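Local coordinates for protein RNA-dependent RNA Polymerase (Bombyx mori cytoplasmic polyhedrosis virus, PDB 6TZ0) that catalyses RNA-templated RNA synthesis inside the virus particle, and probably serves both conservative plus-strand transcription and minus-strand genome replication, at residues G658-R663 with K668-T673; R141-W146 with A786-R791; A457-Y460 with E464-F467; D85-E90 with F94-H99. All blocks are in the same frame, centred on the assembly; numbering follows the deposited sequence.

Contact 1 of 4, residues G658-R663 with K668-T673; sequences GNELKR and KNSCLT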
loop_
_atom_site.group_PDB
_atom_site.type_symbol
_atom_site.label_atom_id
_atom_site.label_comp_id
_atom_site.label_asym_id
_atom_site.label_seq_id
_atom_site.Cartn_x
_atom_site.Cartn_y
_atom_site.Cartn_z
ATOM N N GLY A 658 21.028 17.562 -0.394
ATOM C CA GLY A 658 22.437 17.379 -0.138
ATOM C C GLY A 658 23.298 17.661 -1.343
ATOM O O GLY A 658 24.454 18.054 -1.194
ATOM N N ASN A 659 22.764 17.467 -2.551
ATOM C CA ASN A 659 23.509 17.895 -3.727
ATOM C C ASN A 659 23.585 19.411 -3.798
ATOM O O ASN A 659 24.587 19.955 -4.266
ATOM C CB ASN A 659 22.868 17.357 -4.999
ATOM C CG ASN A 659 23.793 17.430 -6.184
ATOM O OD1 ASN A 659 24.980 17.707 -6.043
ATOM N ND2 ASN A 659 23.247 17.233 -7.368
ATOM N N GLU A 660 22.535 20.095 -3.340
ATOM C CA GLU A 660 22.580 21.553 -3.234
ATOM C C GLU A 660 23.680 22.008 -2.273
ATOM O O GLU A 660 24.480 22.897 -2.598
ATOM C CB GLU A 660 21.208 22.071 -2.798
ATOM C CG GLU A 660 21.058 23.569 -2.763
ATOM C CD GLU A 660 19.637 24.001 -2.463
ATOM O OE1 GLU A 660 18.788 23.121 -2.233
ATOM O OE2 GLU A 660 19.363 25.219 -2.472
ATOM N N LEU A 661 23.764 21.362 -1.102
ATOM C CA LEU A 661 24.828 21.674 -0.143
ATOM C C LEU A 661 26.214 21.317 -0.679
ATOM O O LEU A 661 27.191 22.029 -0.417
ATOM C CB LEU A 661 24.590 20.938 1.170
ATOM C CG LEU A 661 23.357 21.281 1.985
ATOM C CD1 LEU A 661 23.286 20.389 3.202
ATOM C CD2 LEU A 661 23.383 22.738 2.376
ATOM N N LYS A 662 26.320 20.215 -1.422
ATOM C CA LYS A 662 27.597 19.779 -1.974
ATOM C C LYS A 662 28.093 20.721 -3.059
ATOM O O LYS A 662 29.294 21.014 -3.126
ATOM C CB LYS A 662 27.445 18.362 -2.523
ATOM C CG LYS A 662 28.689 17.739 -3.105
ATOM C CD LYS A 662 29.706 17.455 -2.028
ATOM C CE LYS A 662 30.821 16.571 -2.551
ATOM N NZ LYS A 662 31.631 17.216 -3.612
ATOM N N ARG A 663 27.185 21.212 -3.901
ATOM C CA ARG A 663 27.543 22.233 -4.874
ATOM C C ARG A 663 27.937 23.534 -4.197
ATOM O O ARG A 663 28.812 24.247 -4.694
ATOM C CB ARG A 663 26.389 22.474 -5.836
ATOM C CG ARG A 663 26.191 21.396 -6.852
ATOM C CD ARG A 663 24.943 21.680 -7.639
ATOM N NE ARG A 663 24.971 22.990 -8.276
ATOM C CZ ARG A 663 25.483 23.232 -9.474
ATOM N NH1 ARG A 663 26.026 22.251 -10.178
ATOM N NH2 ARG A 663 25.453 24.460 -9.964
ATOM N N LYS A 668 29.898 26.351 -6.109
ATOM C CA LYS A 668 28.919 26.550 -7.162
ATOM C C LYS A 668 27.599 26.996 -6.559
ATOM O O LYS A 668 27.234 26.588 -5.456
ATOM C CB LYS A 668 28.719 25.266 -7.962
ATOM C CG LYS A 668 29.954 24.835 -8.693
ATOM C CD LYS A 668 29.753 23.529 -9.416
ATOM C CE LYS A 668 31.037 23.095 -10.091
ATOM N NZ LYS A 668 30.878 21.802 -10.798
ATOM N N ASN A 669 26.877 27.828 -7.296
ATOM C CA ASN A 669 25.626 28.352 -6.785
ATOM C C ASN A 669 24.523 27.304 -6.872
ATOM O O ASN A 669 24.676 26.240 -7.473
ATOM C CB ASN A 669 25.232 29.623 -7.533
ATOM C CG ASN A 669 25.133 29.421 -9.036
ATOM O OD1 ASN A 669 25.435 28.351 -9.561
ATOM N ND2 ASN A 669 24.668 30.443 -9.730
ATOM N N SER A 670 23.388 27.619 -6.271
ATOM C CA SER A 670 22.173 26.852 -6.455
ATOM C C SER A 670 21.134 27.759 -7.086
ATOM O O SER A 670 20.989 28.920 -6.697
ATOM C CB SER A 670 21.639 26.299 -5.142
ATOM O OG SER A 670 21.097 27.321 -4.335
ATOM N N CYS A 671 20.430 27.232 -8.076
ATOM C CA CYS A 671 19.313 27.934 -8.684
ATOM C C CYS A 671 17.988 27.266 -8.354
ATOM O O CYS A 671 16.951 27.661 -8.892
ATOM C CB CYS A 671 19.523 28.021 -10.192
ATOM S SG CYS A 671 19.641 26.421 -10.942
ATOM N N LEU A 672 18.002 26.291 -7.453
ATOM C CA LEU A 672 16.833 25.484 -7.136
ATOM C C LEU A 672 15.891 26.278 -6.244
ATOM O O LEU A 672 16.292 26.759 -5.181
ATOM C CB LEU A 672 17.275 24.193 -6.452
ATOM C CG LEU A 672 16.330 23.016 -6.218
ATOM C CD1 LEU A 672 17.133 21.751 -6.300
ATOM C CD2 LEU A 672 15.672 23.080 -4.867
ATOM N N THR A 673 14.636 26.396 -6.666
ATOM C CA THR A 673 13.648 27.135 -5.894
ATOM C C THR A 673 12.844 26.227 -4.968
ATOM O O THR A 673 12.886 26.386 -3.746
ATOM C CB THR A 673 12.714 27.881 -6.839
ATOM O OG1 THR A 673 12.027 26.928 -7.644
ATOM C CG2 THR A 673 13.506 28.786 -7.737
#
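Arg-663 reaches across to the backbone of Asn-669 and holds its carbonyl oxygen with two N-H groups. The bond from Arg-663 NH2 to Asn-669 O is 3.2 Å, with an N-H...O angle of 151°, and the oxygen lies at the guanidinium edge, near its plane. Arg-663 NE adds a second, weak bond to the same oxygen. The chain of Arg-663 bends at its third torsion (chi3 57°), which turns the guanidinium toward this carbonyl. Lys-668 lies over one face of that group, with its CB 3.9 Å from Arg-663 NH2 and offset toward the rim. The backbones meet here too, because Lys-668 N donates to Arg-663 O at 2.8 Å.

Further along, Glu-660 stretches out to Ser-670. Its CG rests 3.7 Å from Ser-670 CB. Ser-670 OG gives a weak bond of 3.3 Å to Glu-660 OE2, while OE1 is engaged more strongly by Arg-657 in a salt bridge. The methyl CD2 of Leu-672 stands 4.1 Å from Glu-660 OE1.

A second shell places these groups. Arg-663 and Leu-672 both touch His-696 of helix 690-705, and Leu-672 also packs on Val-656. Cys-671 and Thr-673 pair by backbone with Gln-687 and Ile-685 of strand 682-687.

The contact thus ties the end of helix 644-665 to the start of strand 672-677. This is the polymerase palm: a helix leads into the beta hairpin of motif C, whose turn, away from this contact, carries Asp-680 and Asp-681, which bind magnesium in another structure of this protein.

Contact 2 of 4, residues R141-W146 with A786-R791; sequences RFADLW and AICLRR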
loop_
_atom_site.group_PDB
_atom_site.type_symbol
_atom_site.label_atom_id
_atom_site.label_comp_id
_atom_site.label_asym_id
_atom_site.label_seq_id
_atom_site.Cartn_x
_atom_site.Cartn_y
_atom_site.Cartn_z
ATOM N N ARG A 141 -18.418 -2.395 -15.388
ATOM C CA ARG A 141 -18.691 -1.653 -14.171
ATOM C C ARG A 141 -20.150 -1.733 -13.741
ATOM O O ARG A 141 -20.430 -1.871 -12.547
ATOM C CB ARG A 141 -18.261 -0.195 -14.344
ATOM C CG ARG A 141 -18.340 0.614 -13.061
ATOM C CD ARG A 141 -17.796 2.005 -13.240
ATOM N NE ARG A 141 -16.356 2.025 -13.440
ATOM C CZ ARG A 141 -15.467 2.089 -12.457
ATOM N NH1 ARG A 141 -15.862 2.152 -11.197
ATOM N NH2 ARG A 141 -14.177 2.105 -12.738
ATOM N N PHE A 142 -21.094 -1.675 -14.675
ATOM C CA PHE A 142 -22.488 -1.512 -14.288
ATOM C C PHE A 142 -23.373 -2.682 -14.683
ATOM O O PHE A 142 -24.209 -3.116 -13.883
ATOM C CB PHE A 142 -23.044 -0.216 -14.883
ATOM C CG PHE A 142 -22.354 1.011 -14.386
ATOM C CD1 PHE A 142 -22.516 1.427 -13.077
ATOM C CD2 PHE A 142 -21.568 1.768 -15.230
ATOM C CE1 PHE A 142 -21.894 2.562 -12.616
ATOM C CE2 PHE A 142 -20.948 2.907 -14.773
ATOM C CZ PHE A 142 -21.114 3.303 -13.465
ATOM N N ALA A 143 -23.221 -3.207 -15.890
ATOM C CA ALA A 143 -24.114 -4.239 -16.392
ATOM C C ALA A 143 -23.296 -5.145 -17.300
ATOM O O ALA A 143 -22.066 -5.174 -17.215
ATOM C CB ALA A 143 -25.321 -3.612 -17.107
ATOM N N ASP A 144 -23.975 -5.901 -18.154
ATOM C CA ASP A 144 -23.279 -6.641 -19.190
ATOM C C ASP A 144 -22.657 -5.679 -20.198
ATOM O O ASP A 144 -23.030 -4.509 -20.293
ATOM C CB ASP A 144 -24.233 -7.605 -19.890
ATOM C CG ASP A 144 -24.685 -8.732 -18.983
ATOM O OD1 ASP A 144 -23.920 -9.104 -18.068
ATOM O OD2 ASP A 144 -25.805 -9.250 -19.183
ATOM N N LEU A 145 -21.695 -6.195 -20.960
ATOM C CA LEU A 145 -20.922 -5.348 -21.859
ATOM C C LEU A 145 -21.738 -4.894 -23.063
ATOM O O LEU A 145 -21.512 -3.792 -23.587
ATOM C CB LEU A 145 -19.655 -6.085 -22.301
ATOM C CG LEU A 145 -19.639 -7.209 -23.342
ATOM C CD1 LEU A 145 -18.211 -7.458 -23.751
ATOM C CD2 LEU A 145 -20.248 -8.502 -22.844
ATOM N N TRP A 146 -22.708 -5.700 -23.497
ATOM C CA TRP A 146 -23.534 -5.279 -24.618
ATOM C C TRP A 146 -24.511 -4.192 -24.206
ATOM O O TRP A 146 -24.851 -3.337 -25.021
ATOM C CB TRP A 146 -24.278 -6.467 -25.227
ATOM C CG TRP A 146 -23.367 -7.514 -25.786
ATOM C CD1 TRP A 146 -23.128 -8.748 -25.268
ATOM C CD2 TRP A 146 -22.511 -7.389 -26.927
ATOM N NE1 TRP A 146 -22.210 -9.418 -26.036
ATOM C CE2 TRP A 146 -21.815 -8.603 -27.061
ATOM C CE3 TRP A 146 -22.286 -6.379 -27.861
ATOM C CZ2 TRP A 146 -20.905 -8.828 -28.083
ATOM C CZ3 TRP A 146 -21.385 -6.603 -28.870
ATOM C CH2 TRP A 146 -20.707 -7.817 -28.977
ATOM N N ALA A 786 -30.165 4.969 -17.810
ATOM C CA ALA A 786 -31.435 4.545 -18.384
ATOM C C ALA A 786 -31.399 3.135 -18.950
ATOM O O ALA A 786 -32.452 2.500 -19.056
ATOM C CB ALA A 786 -31.858 5.507 -19.493
ATOM N N ILE A 787 -30.222 2.635 -19.301
ATOM C CA ILE A 787 -30.139 1.281 -19.828
ATOM C C ILE A 787 -29.467 0.292 -18.870
ATOM O O ILE A 787 -30.034 -0.745 -18.540
ATOM C CB ILE A 787 -29.425 1.281 -21.192
ATOM C CG1 ILE A 787 -30.314 1.948 -22.240
ATOM C CG2 ILE A 787 -29.063 -0.131 -21.615
ATOM C CD1 ILE A 787 -29.560 2.486 -23.432
ATOM N N CYS A 788 -28.267 0.631 -18.419
ATOM C CA CYS A 788 -27.487 -0.218 -17.516
ATOM C C CYS A 788 -28.014 -0.459 -16.099
ATOM O O CYS A 788 -27.920 -1.569 -15.589
ATOM C CB CYS A 788 -26.039 0.275 -17.450
ATOM S SG CYS A 788 -25.217 0.302 -19.055
ATOM N N LEU A 789 -28.545 0.576 -15.463
ATOM C CA LEU A 789 -29.026 0.464 -14.085
ATOM C C LEU A 789 -30.541 0.333 -13.902
ATOM O O LEU A 789 -31.039 0.454 -12.788
ATOM C CB LEU A 789 -28.515 1.647 -13.257
ATOM C CG LEU A 789 -27.021 1.962 -13.337
ATOM C CD1 LEU A 789 -26.732 3.294 -12.669
ATOM C CD2 LEU A 789 -26.197 0.861 -12.692
ATOM N N ARG A 790 -31.272 0.096 -14.983
ATOM C CA ARG A 790 -32.732 0.023 -14.915
ATOM C C ARG A 790 -33.423 -1.308 -14.575
ATOM O O ARG A 790 -34.644 -1.338 -14.448
ATOM C CB ARG A 790 -33.325 0.590 -16.205
ATOM C CG ARG A 790 -34.778 1.000 -16.082
ATOM C CD ARG A 790 -35.177 1.909 -17.226
ATOM N NE ARG A 790 -36.587 2.261 -17.163
ATOM C CZ ARG A 790 -37.200 3.022 -18.059
ATOM N NH1 ARG A 790 -36.519 3.511 -19.083
ATOM N NH2 ARG A 790 -38.488 3.294 -17.931
ATOM N N ARG A 791 -32.675 -2.395 -14.410
ATOM C CA ARG A 791 -33.311 -3.691 -14.142
ATOM C C ARG A 791 -33.193 -4.244 -12.724
ATOM O O ARG A 791 -32.104 -4.331 -12.165
ATOM C CB ARG A 791 -32.777 -4.745 -15.109
ATOM C CG ARG A 791 -33.150 -4.516 -16.559
ATOM C CD ARG A 791 -33.015 -5.812 -17.331
ATOM N NE ARG A 791 -33.712 -6.897 -16.650
ATOM C CZ ARG A 791 -33.973 -8.078 -17.198
ATOM N NH1 ARG A 791 -34.616 -9.003 -16.504
ATOM N NH2 ARG A 791 -33.594 -8.330 -18.443
#
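Phe-142 and Ala-143 pack against Cys-788 and Leu-789, joining the N-terminal domain to the loop between helix 774-786 and strand 791-795. The contact is small, buried and apolar, with no hydrogen bond across it. It lies beside an ATP site: Arg-147 and Arg-791 bind ATP in another structure of this protein, and their side chains touch here. No ATP is bound to this chain in the present model.

Phe-142 and Cys-788 have the largest buried areas. Their CB atoms meet at 4.0 Å. The ring of Phe-142 meets the CD2 methyl of Leu-789 obliquely. On one ring face lies CG of Arg-141, over the centre. Phe-142 also touches Leu-760, and Leu-789 packs on Ala-756 and Met-757, so both residues rest on helix 754-766.

Cys-788 points toward segment 141-146. Its SG sits beside its own backbone N (chi1 -58°), leaving CB to face both partners. Its side chain also touches Glu-148 on helix 145-160, whose carboxylate accepts a bond from Phe-142 N. Ala-143 CB is 4.0 Å from Cys-788 CB and 3.6 Å from Cys-788 O. Phe-142 CD1 lies 3.7 Å from Leu-789 CD2.

Contact 3 of 4, residues A457-Y460 with E464-F467; sequences AREY and ERIF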
loop_
_atom_site.group_PDB
_atom_site.type_symbol
_atom_site.label_atom_id
_atom_site.label_comp_id
_atom_site.label_asym_id
_atom_site.label_seq_id
_atom_site.Cartn_x
_atom_site.Cartn_y
_atom_site.Cartn_z
ATOM N N ALA A 457 -2.819 -11.493 21.304
ATOM C CA ALA A 457 -2.457 -10.392 22.185
ATOM C C ALA A 457 -1.667 -10.847 23.398
ATOM O O ALA A 457 -1.028 -10.018 24.050
ATOM C CB ALA A 457 -3.712 -9.656 22.639
ATOM N N ARG A 458 -1.686 -12.142 23.715
ATOM C CA ARG A 458 -0.940 -12.642 24.861
ATOM C C ARG A 458 0.557 -12.664 24.614
ATOM O O ARG A 458 1.327 -12.784 25.571
ATOM C CB ARG A 458 -1.411 -14.048 25.225
ATOM C CG ARG A 458 -0.978 -15.108 24.245
ATOM C CD ARG A 458 -1.542 -16.463 24.602
ATOM N NE ARG A 458 -2.974 -16.538 24.337
ATOM C CZ ARG A 458 -3.738 -17.584 24.628
ATOM N NH1 ARG A 458 -3.202 -18.660 25.183
ATOM N NH2 ARG A 458 -5.032 -17.560 24.353
ATOM N N GLU A 459 0.992 -12.550 23.363
ATOM C CA GLU A 459 2.405 -12.589 23.026
ATOM C C GLU A 459 2.870 -11.299 22.364
ATOM O O GLU A 459 3.867 -11.305 21.641
ATOM C CB GLU A 459 2.704 -13.799 22.142
ATOM C CG GLU A 459 1.985 -13.824 20.814
ATOM C CD GLU A 459 2.324 -15.062 20.017
ATOM O OE1 GLU A 459 3.045 -15.930 20.549
ATOM O OE2 GLU A 459 1.893 -15.158 18.850
ATOM N N TYR A 460 2.175 -10.192 22.621
ATOM C CA TYR A 460 2.603 -8.896 22.109
ATOM C C TYR A 460 3.908 -8.437 22.747
ATOM O O TYR A 460 4.693 -7.733 22.105
ATOM C CB TYR A 460 1.499 -7.863 22.338
ATOM C CG TYR A 460 1.839 -6.462 21.892
ATOM C CD1 TYR A 460 1.882 -6.132 20.547
ATOM C CD2 TYR A 460 2.098 -5.466 22.820
ATOM C CE1 TYR A 460 2.189 -4.851 20.140
ATOM C CE2 TYR A 460 2.398 -4.182 22.425
ATOM C CZ TYR A 460 2.447 -3.884 21.085
ATOM O OH TYR A 460 2.755 -2.610 20.688
ATOM N N GLU A 464 9.984 -13.748 21.135
ATOM C CA GLU A 464 10.051 -14.815 20.144
ATOM C C GLU A 464 9.049 -14.645 19.013
ATOM O O GLU A 464 9.157 -15.352 18.007
ATOM C CB GLU A 464 9.843 -16.167 20.821
ATOM C CG GLU A 464 11.001 -16.570 21.714
ATOM C CD GLU A 464 12.264 -16.875 20.926
ATOM O OE1 GLU A 464 12.152 -17.408 19.801
ATOM O OE2 GLU A 464 13.369 -16.573 21.422
ATOM N N ARG A 465 8.096 -13.726 19.163
ATOM C CA ARG A 465 7.135 -13.412 18.113
ATOM C C ARG A 465 7.817 -12.894 16.848
ATOM O O ARG A 465 7.435 -13.263 15.729
ATOM C CB ARG A 465 6.138 -12.398 18.667
ATOM C CG ARG A 465 5.151 -11.877 17.683
ATOM C CD ARG A 465 4.039 -11.121 18.368
ATOM N NE ARG A 465 4.465 -9.945 19.120
ATOM C CZ ARG A 465 4.573 -8.722 18.612
ATOM N NH1 ARG A 465 4.946 -7.718 19.388
ATOM N NH2 ARG A 465 4.304 -8.499 17.334
ATOM N N ILE A 466 8.871 -12.094 17.012
ATOM C CA ILE A 466 9.578 -11.512 15.875
ATOM C C ILE A 466 10.334 -12.588 15.100
ATOM O O ILE A 466 10.297 -12.640 13.861
ATOM C CB ILE A 466 10.526 -10.410 16.376
ATOM C CG1 ILE A 466 9.759 -9.381 17.214
ATOM C CG2 ILE A 466 11.234 -9.761 15.222
ATOM C CD1 ILE A 466 8.651 -8.672 16.482
ATOM N N PHE A 467 11.010 -13.484 15.821
ATOM C CA PHE A 467 11.742 -14.548 15.151
ATOM C C PHE A 467 10.796 -15.570 14.547
ATOM O O PHE A 467 11.127 -16.190 13.536
ATOM C CB PHE A 467 12.701 -15.234 16.117
ATOM C CG PHE A 467 13.618 -14.294 16.826
ATOM C CD1 PHE A 467 14.523 -13.526 16.126
ATOM C CD2 PHE A 467 13.622 -14.238 18.208
ATOM C CE1 PHE A 467 15.375 -12.670 16.784
ATOM C CE2 PHE A 467 14.475 -13.392 18.871
ATOM C CZ PHE A 467 15.354 -12.611 18.160
#
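Arg-465 lies across the turn at Glu-459 and Tyr-460. Its NH1 lies beside the CD1-CE1 side of the Tyr-460 ring, while NE and NH1 reach the backbone carbonyls. Arg-465 NH1 comes 3.6 Å from Tyr-460 CD1. The guanidinium and ring planes are only 13° apart, but the approach is oblique.

Two hydrogen bonds fix the group. Arg-465 NE donates to Glu-459 O at 2.9 Å. Arg-465 NH1 donates to Tyr-460 O at 2.7 Å, with an N-H...O angle of 150°. Both oxygens sit along the guanidinium edge, somewhat tilted from its plane. One arginine therefore satisfies two successive carbonyls, and its rotation is set by both. A bend at the third torsion (chi3 61°) turns the guanidinium into this position after an extended start. The CD of Arg-465 also rests 4.2 Å from Glu-459 CG.

The outer end of the arginine is held elsewhere. Its NH2 forms a salt bridge with Asp-495, and Phe-498 makes a cation-pi contact. The buried positive charge is probably offset by Asp-495. The carboxylate of Glu-459 turns to Lys-468, and Tyr-460 OH bonds Asp-414. Nearby, Arg-458 bonds Asn-64 of the viral structural protein 4 chain.

The arrangement is a short helix-loop-helix connection in the central polymerase domain. Helix 449-455 runs out through a 3-10 turn at 457-458, and an arginine from helix 464-469 folds back to bond the carbonyls that follow that turn.

Contact 4 of 4, residues D85-E90 with F94-H99; sequences DYPLAE and FFKQGH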
loop_
_atom_site.group_PDB
_atom_site.type_symbol
_atom_site.label_atom_id
_atom_site.label_comp_id
_atom_site.label_asym_id
_atom_site.label_seq_id
_atom_site.Cartn_x
_atom_site.Cartn_y
_atom_site.Cartn_z
ATOM N N ASP A 85 4.218 -19.151 -27.971
ATOM C CA ASP A 85 3.997 -17.787 -27.513
ATOM C C ASP A 85 4.145 -17.668 -26.007
ATOM O O ASP A 85 4.417 -16.573 -25.506
ATOM C CB ASP A 85 2.609 -17.288 -27.912
ATOM C CG ASP A 85 2.456 -17.103 -29.402
ATOM O OD1 ASP A 85 3.469 -16.875 -30.091
ATOM O OD2 ASP A 85 1.309 -17.169 -29.881
ATOM N N TYR A 86 3.969 -18.763 -25.278
ATOM C CA TYR A 86 4.127 -18.785 -23.827
ATOM C C TYR A 86 5.082 -19.909 -23.448
ATOM O O TYR A 86 4.657 -20.955 -22.945
ATOM C CB TYR A 86 2.769 -18.957 -23.150
ATOM C CG TYR A 86 1.805 -17.839 -23.476
ATOM C CD1 TYR A 86 1.876 -16.621 -22.820
ATOM C CD2 TYR A 86 0.838 -18.000 -24.458
ATOM C CE1 TYR A 86 1.006 -15.598 -23.126
ATOM C CE2 TYR A 86 -0.037 -16.984 -24.770
ATOM C CZ TYR A 86 0.052 -15.786 -24.102
ATOM O OH TYR A 86 -0.822 -14.769 -24.404
ATOM N N PRO A 87 6.381 -19.731 -23.678
ATOM C CA PRO A 87 7.331 -20.822 -23.458
ATOM C C PRO A 87 7.615 -21.029 -21.976
ATOM O O PRO A 87 7.224 -20.239 -21.119
ATOM C CB PRO A 87 8.583 -20.344 -24.189
ATOM C CG PRO A 87 8.509 -18.885 -24.097
ATOM C CD PRO A 87 7.064 -18.519 -24.165
ATOM N N LEU A 88 8.310 -22.118 -21.688
ATOM C CA LEU A 88 8.755 -22.425 -20.341
ATOM C C LEU A 88 10.264 -22.619 -20.346
ATOM O O LEU A 88 10.917 -22.569 -21.390
ATOM C CB LEU A 88 8.066 -23.675 -19.792
ATOM C CG LEU A 88 6.547 -23.669 -19.658
ATOM C CD1 LEU A 88 6.098 -24.963 -19.024
ATOM C CD2 LEU A 88 6.083 -22.485 -18.864
ATOM N N ALA A 89 10.813 -22.847 -19.162
ATOM C CA ALA A 89 12.216 -23.197 -19.048
ATOM C C ALA A 89 12.378 -24.707 -19.190
ATOM O O ALA A 89 11.404 -25.450 -19.334
ATOM C CB ALA A 89 12.782 -22.690 -17.726
ATOM N N GLU A 90 13.632 -25.166 -19.165
ATOM C CA GLU A 90 13.902 -26.598 -19.272
ATOM C C GLU A 90 13.425 -27.345 -18.038
ATOM O O GLU A 90 12.849 -28.432 -18.147
ATOM C CB GLU A 90 15.392 -26.841 -19.497
ATOM C CG GLU A 90 15.870 -26.494 -20.895
ATOM C CD GLU A 90 16.192 -25.031 -21.071
ATOM O OE1 GLU A 90 16.128 -24.282 -20.077
ATOM O OE2 GLU A 90 16.504 -24.629 -22.213
ATOM N N PHE A 94 9.242 -22.335 -13.972
ATOM C CA PHE A 94 8.620 -21.043 -14.211
ATOM C C PHE A 94 8.659 -20.826 -15.721
ATOM O O PHE A 94 9.225 -21.635 -16.459
ATOM C CB PHE A 94 9.340 -19.941 -13.411
ATOM C CG PHE A 94 8.627 -18.623 -13.389
ATOM C CD1 PHE A 94 7.450 -18.473 -12.681
ATOM C CD2 PHE A 94 9.138 -17.533 -14.072
ATOM C CE1 PHE A 94 6.788 -17.266 -12.663
ATOM C CE2 PHE A 94 8.479 -16.324 -14.061
ATOM C CZ PHE A 94 7.304 -16.192 -13.352
ATOM N N PHE A 95 8.019 -19.749 -16.182
ATOM C CA PHE A 95 8.149 -19.306 -17.564
ATOM C C PHE A 95 9.597 -18.971 -17.906
ATOM O O PHE A 95 10.439 -18.744 -17.034
ATOM C CB PHE A 95 7.298 -18.068 -17.830
ATOM C CG PHE A 95 5.829 -18.331 -17.869
ATOM C CD1 PHE A 95 5.249 -18.907 -18.985
ATOM C CD2 PHE A 95 5.016 -17.961 -16.812
ATOM C CE1 PHE A 95 3.892 -19.145 -19.034
ATOM C CE2 PHE A 95 3.654 -18.192 -16.859
ATOM C CZ PHE A 95 3.094 -18.782 -17.972
ATOM N N LYS A 96 9.872 -18.922 -19.205
ATOM C CA LYS A 96 11.210 -18.642 -19.699
ATOM C C LYS A 96 11.598 -17.202 -19.367
ATOM O O LYS A 96 10.740 -16.330 -19.203
ATOM C CB LYS A 96 11.268 -18.899 -21.208
ATOM C CG LYS A 96 12.653 -18.971 -21.818
ATOM C CD LYS A 96 12.589 -19.315 -23.289
ATOM C CE LYS A 96 13.978 -19.409 -23.879
ATOM N NZ LYS A 96 13.933 -19.764 -25.318
ATOM N N GLN A 97 12.905 -16.974 -19.226
ATOM C CA GLN A 97 13.465 -15.696 -18.808
ATOM C C GLN A 97 13.127 -14.555 -19.755
ATOM O O GLN A 97 12.395 -13.632 -19.385
ATOM C CB GLN A 97 14.977 -15.817 -18.700
ATOM C CG GLN A 97 15.667 -14.562 -18.264
ATOM C CD GLN A 97 17.160 -14.717 -18.277
ATOM O OE1 GLN A 97 17.686 -15.772 -18.608
ATOM N NE2 GLN A 97 17.852 -13.657 -17.950
ATOM N N GLY A 98 13.644 -14.604 -20.975
ATOM C CA GLY A 98 13.225 -13.623 -21.946
ATOM C C GLY A 98 12.089 -14.177 -22.771
ATOM O O GLY A 98 12.316 -14.863 -23.771
ATOM N N HIS A 99 10.861 -13.885 -22.364
ATOM C CA HIS A 99 9.683 -14.327 -23.085
ATOM C C HIS A 99 8.944 -13.101 -23.593
ATOM O O HIS A 99 8.795 -12.111 -22.872
ATOM C CB HIS A 99 8.782 -15.220 -22.217
ATOM C CG HIS A 99 8.207 -14.543 -21.016
ATOM N ND1 HIS A 99 8.906 -14.390 -19.840
ATOM C CD2 HIS A 99 6.983 -14.009 -20.796
ATOM C CE1 HIS A 99 8.143 -13.776 -18.953
ATOM N NE2 HIS A 99 6.971 -13.533 -19.509
#
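His-99, whose CB packs on Pro-87, donates from ND1 to Lys-96 O at 2.7 Å. The bond is moderately bent, at 137°, and the oxygen lies tilted from the imidazole plane. His-99 CG sits between its own backbone N and carbonyl carbon (chi1 63°), which brings ND1 to Lys-96 O. Pro-87 CG touches His-99 CB at 4.1 Å and Lys-96 CB at 4.0 Å, and the proline crosses both side chains at about a right angle. The aliphatic start of Lys-96 also passes the carbonyl of Leu-88.

Phe-95 fills the other part of the contact. Pro-87 O sits at its ring edge, near the plane, 3.2 Å from Phe-95 CD1. Leu-88 CD2 meets the same CD1 at 3.7 Å, and Tyr-86 CB approaches the ring obliquely.

The backbones form a single beta bridge between Leu-88 and Phe-95. Its one bond across, from Ala-89 N to Phe-94 O, is weak at 3.4 Å.

Outside, Phe-95 packs edge-to-face on Phe-627 and touches Leu-351 of helix 349-356. Phe-94 makes a cation-pi contact with Arg-500 of the viral structural protein 4 chain.

This is a chain reversal in an irregular loop between helices 73-76 and 121-134. The loop touches both the central polymerase domain, at helix 349-356 and Phe-627, and the viral structural protein 4 chain.

Contacts 2 and 3 are buried; contact 2 has no hydrogen bond across it and rests on apolar side chains. It joins parts of the sequence 640 residues apart and lies nearest the chain's centre. The other three are local, and their centres lie about 36 to 37 Å from the centre of the chain. Contacts 1 and 3 belong to the central polymerase domain. In both an arginine side chain bonds backbone carbonyl oxygen: one oxygen in contact 1, two successive ones in contact 3. Both arginines are buried, but contact 1 also has exposed loop residues. Contact 4, like segment 141-146, is N-terminal, but it mixes rings with a weak backbone bridge. Contacts 3 and 4 border viral structural protein 4.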